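PDB 5MGY: FAD:protein FMN transferase from Pseudomonas stutzeri ATCC 14405 = CCUG 16156, which probably transfers the FMN moiety of FAD to a threonine side chain of a target protein, a magnesium-dependent reaction that releases AMP. Local coordinates for residues 184-192 / 219-227. Residues are numbered along the deposited sequence; the frame is centred on the assembly and turned at random.
Sequences TGELKAEGR and LDGMGVSTS
Leu187 and Val224 form an antiparallel hydrogen-bonded pair where strands 186-190 and 222-227 run side by side, their directions 160° apart. Leu187 N reaches Val224 O at 3.2 Å, and Val224 N returns to Leu187 O at 2.7 Å, nearly in line with the carbonyl. Two residues on, Ala189 lies opposite Met222, but its O receives the N-H of Gly221 instead (N to O 2.8 Å). Beyond it, Gly191 N meets Asp220 OD2 at 3.1 Å from above the carboxylate plane. On the face carrying Leu187, Ala189 and Val224, Leu187 CD1 packs on Leu219 CD1, the two side chains crossing at about a right angle, and Ala189 CB lies 4.0 Å from Leu219 CB. These are central strands of the antiparallel sheet of the ApbE fold, and on the Lys188 face helices 159-173 and 267-292 cover them. With chi1 at 178° and the rest of the chain extended, Lys188 lies along the backbone from Gly223 past Met222 O to Gly221, its NZ hydrogen-bonded to Lys265 O. Glu190 turns its OE2 to a salt bridge with Lys172. Near the magnesium ion, Glu186 bends at chi2 (61°), and its OE2, close to the metal ligand Asp271, accepts a hydrogen bond from Ser225 OG at 2.9 Å on its anti lone pair. With an alanine here, the Ser225 hydroxyl would probably lose its acceptor across the strands and be freer to turn, and a gap would be likely to open beside Asp271.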
loop_
_atom_site.group_PDB
_atom_site.type_symbol
_atom_site.label_atom_id
_atom_site.label_comp_id
_atom_site.label_asym_id
_atom_site.label_seq_id
_atom_site.Cartn_x
_atom_site.Cartn_y
_atom_site.Cartn_z
ATOM N N THR A 184 -1.872 -9.396 0.137
ATOM C CA THR A 184 -3.117 -8.598 0.406
ATOM C C THR A 184 -3.409 -7.611 -0.676
ATOM O O THR A 184 -3.733 -6.455 -0.404
ATOM C CB THR A 184 -3.122 -7.810 1.737
ATOM O OG1 THR A 184 -2.338 -6.629 1.619
ATOM C CG2 THR A 184 -2.576 -8.639 2.858
ATOM N N GLY A 185 -3.255 -8.041 -1.917
ATOM C CA GLY A 185 -3.629 -7.262 -3.060
ATOM C C GLY A 185 -2.504 -6.554 -3.758
ATOM O O GLY A 185 -2.491 -6.506 -4.977
ATOM N N GLU A 186 -1.552 -6.011 -3.019
ATOM C CA GLU A 186 -0.326 -5.488 -3.642
ATOM C C GLU A 186 0.444 -6.645 -4.269
ATOM O O GLU A 186 0.494 -7.728 -3.721
ATOM C CB GLU A 186 0.594 -4.776 -2.611
ATOM C CG GLU A 186 0.191 -3.354 -2.297
ATOM C CD GLU A 186 -1.185 -3.234 -1.700
ATOM O OE1 GLU A 186 -1.576 -4.175 -0.974
ATOM O OE2 GLU A 186 -1.882 -2.205 -1.945
ATOM N N LEU A 187 1.053 -6.397 -5.418
ATOM C CA LEU A 187 1.837 -7.394 -6.070
ATOM C C LEU A 187 2.838 -6.871 -7.038
ATOM O O LEU A 187 2.785 -5.734 -7.479
ATOM C CB LEU A 187 0.947 -8.405 -6.754
ATOM C CG LEU A 187 0.031 -8.073 -7.925
ATOM C CD1 LEU A 187 0.789 -7.888 -9.245
ATOM C CD2 LEU A 187 -0.997 -9.210 -8.082
ATOM N N LYS A 188 3.765 -7.762 -7.374
ATOM C CA LYS A 188 4.764 -7.504 -8.382
ATOM C C LYS A 188 5.185 -8.816 -9.076
ATOM O O LYS A 188 5.200 -9.889 -8.488
ATOM C CB LYS A 188 5.925 -6.773 -7.747
ATOM C CG LYS A 188 7.054 -6.475 -8.689
ATOM C CD LYS A 188 8.128 -5.581 -8.076
ATOM C CE LYS A 188 9.273 -5.459 -9.084
ATOM N NZ LYS A 188 10.529 -4.809 -8.692
ATOM N N ALA A 189 5.516 -8.721 -10.344
ATOM C CA ALA A 189 5.992 -9.865 -11.043
ATOM C C ALA A 189 7.131 -9.503 -11.948
ATOM O O ALA A 189 7.259 -8.351 -12.372
ATOM C CB ALA A 189 4.855 -10.488 -11.853
ATOM N N GLU A 190 7.921 -10.529 -12.271
ATOM C CA GLU A 190 9.084 -10.389 -13.162
ATOM C C GLU A 190 9.399 -11.678 -13.878
ATOM O O GLU A 190 8.942 -12.730 -13.487
ATOM C CB GLU A 190 10.278 -9.968 -12.359
ATOM C CG GLU A 190 11.450 -9.512 -13.174
ATOM C CD GLU A 190 12.285 -8.511 -12.446
ATOM O OE1 GLU A 190 13.257 -8.075 -13.073
ATOM O OE2 GLU A 190 12.000 -8.166 -11.256
ATOM N N GLY A 191 10.142 -11.569 -14.967
ATOM C CA GLY A 191 10.443 -12.696 -15.804
ATOM C C GLY A 191 9.266 -13.170 -16.623
ATOM O O GLY A 191 8.266 -12.461 -16.790
ATOM N N ARG A 192 9.425 -14.393 -17.131
ATOM C CA ARG A 192 8.409 -15.057 -17.920
ATOM C C ARG A 192 8.215 -16.458 -17.427
ATOM O O ARG A 192 9.071 -16.982 -16.797
ATOM C CB ARG A 192 8.815 -15.021 -19.396
ATOM C CG ARG A 192 8.765 -13.589 -19.958
ATOM C CD ARG A 192 9.129 -13.503 -21.420
ATOM N NE ARG A 192 8.683 -12.271 -22.064
ATOM C CZ ARG A 192 7.438 -12.023 -22.496
ATOM N NH1 ARG A 192 6.450 -12.901 -22.311
ATOM N NH2 ARG A 192 7.159 -10.872 -23.111
ATOM N N LEU A 219 3.092 -7.705 -16.435
ATOM C CA LEU A 219 4.030 -7.166 -15.461
ATOM C C LEU A 219 5.363 -7.837 -15.620
ATOM O O LEU A 219 5.458 -9.066 -15.546
ATOM C CB LEU A 219 3.528 -7.397 -14.047
ATOM C CG LEU A 219 2.215 -6.705 -13.659
ATOM C CD1 LEU A 219 1.718 -7.166 -12.311
ATOM C CD2 LEU A 219 2.385 -5.216 -13.605
ATOM N N ASP A 220 6.396 -7.048 -15.865
ATOM C CA ASP A 220 7.767 -7.577 -15.964
ATOM C C ASP A 220 8.670 -6.537 -15.308
ATOM O O ASP A 220 9.171 -5.641 -15.945
ATOM C CB ASP A 220 8.185 -7.870 -17.435
ATOM C CG ASP A 220 9.582 -8.616 -17.575
ATOM O OD1 ASP A 220 10.034 -8.871 -18.726
ATOM O OD2 ASP A 220 10.244 -8.955 -16.574
ATOM N N GLY A 221 8.852 -6.675 -14.006
ATOM C CA GLY A 221 9.677 -5.769 -13.227
ATOM C C GLY A 221 8.885 -4.630 -12.647
ATOM O O GLY A 221 9.451 -3.621 -12.290
ATOM N N MET A 222 7.581 -4.822 -12.467
ATOM C CA MET A 222 6.696 -3.743 -12.031
ATOM C C MET A 222 5.724 -4.231 -10.961
ATOM O O MET A 222 5.141 -5.301 -11.107
ATOM C CB MET A 222 5.896 -3.244 -13.265
ATOM C CG MET A 222 6.715 -2.558 -14.351
ATOM S SD MET A 222 7.187 -0.963 -13.720
ATOM C CE MET A 222 7.407 0.006 -15.212
ATOM N N GLY A 223 5.508 -3.402 -9.933
ATOM C CA GLY A 223 4.524 -3.679 -8.869
ATOM C C GLY A 223 3.265 -2.865 -9.084
ATOM O O GLY A 223 3.309 -1.851 -9.743
ATOM N N VAL A 224 2.155 -3.330 -8.525
ATOM C CA VAL A 224 0.838 -2.762 -8.730
ATOM C C VAL A 224 0.183 -2.642 -7.383
ATOM O O VAL A 224 0.305 -3.537 -6.511
ATOM C CB VAL A 224 -0.023 -3.711 -9.598
ATOM C CG1 VAL A 224 -1.503 -3.319 -9.681
ATOM C CG2 VAL A 224 0.540 -3.714 -10.997
ATOM N N SER A 225 -0.562 -1.564 -7.189
ATOM C CA SER A 225 -1.295 -1.443 -5.948
ATOM C C SER A 225 -2.604 -0.783 -6.223
ATOM O O SER A 225 -2.637 0.207 -6.944
ATOM C CB SER A 225 -0.492 -0.614 -4.959
ATOM O OG SER A 225 -1.324 -0.169 -3.903
ATOM N N THR A 226 -3.661 -1.296 -5.582
ATOM C CA THR A 226 -5.016 -0.792 -5.802
ATOM C C THR A 226 -5.687 -0.297 -4.548
ATOM O O THR A 226 -6.076 -1.063 -3.748
ATOM C CB THR A 226 -5.931 -1.874 -6.434
ATOM O OG1 THR A 226 -5.364 -2.390 -7.653
ATOM C CG2 THR A 226 -7.296 -1.258 -6.768
ATOM N N SER A 227 -5.886 0.999 -4.426
ATOM C CA SER A 227 -6.610 1.549 -3.294
ATOM C C SER A 227 -8.109 1.569 -3.556
ATOM O O SER A 227 -8.554 2.080 -4.560
ATOM C CB SER A 227 -6.115 2.972 -3.006
ATOM O OG SER A 227 -6.747 3.527 -1.868
#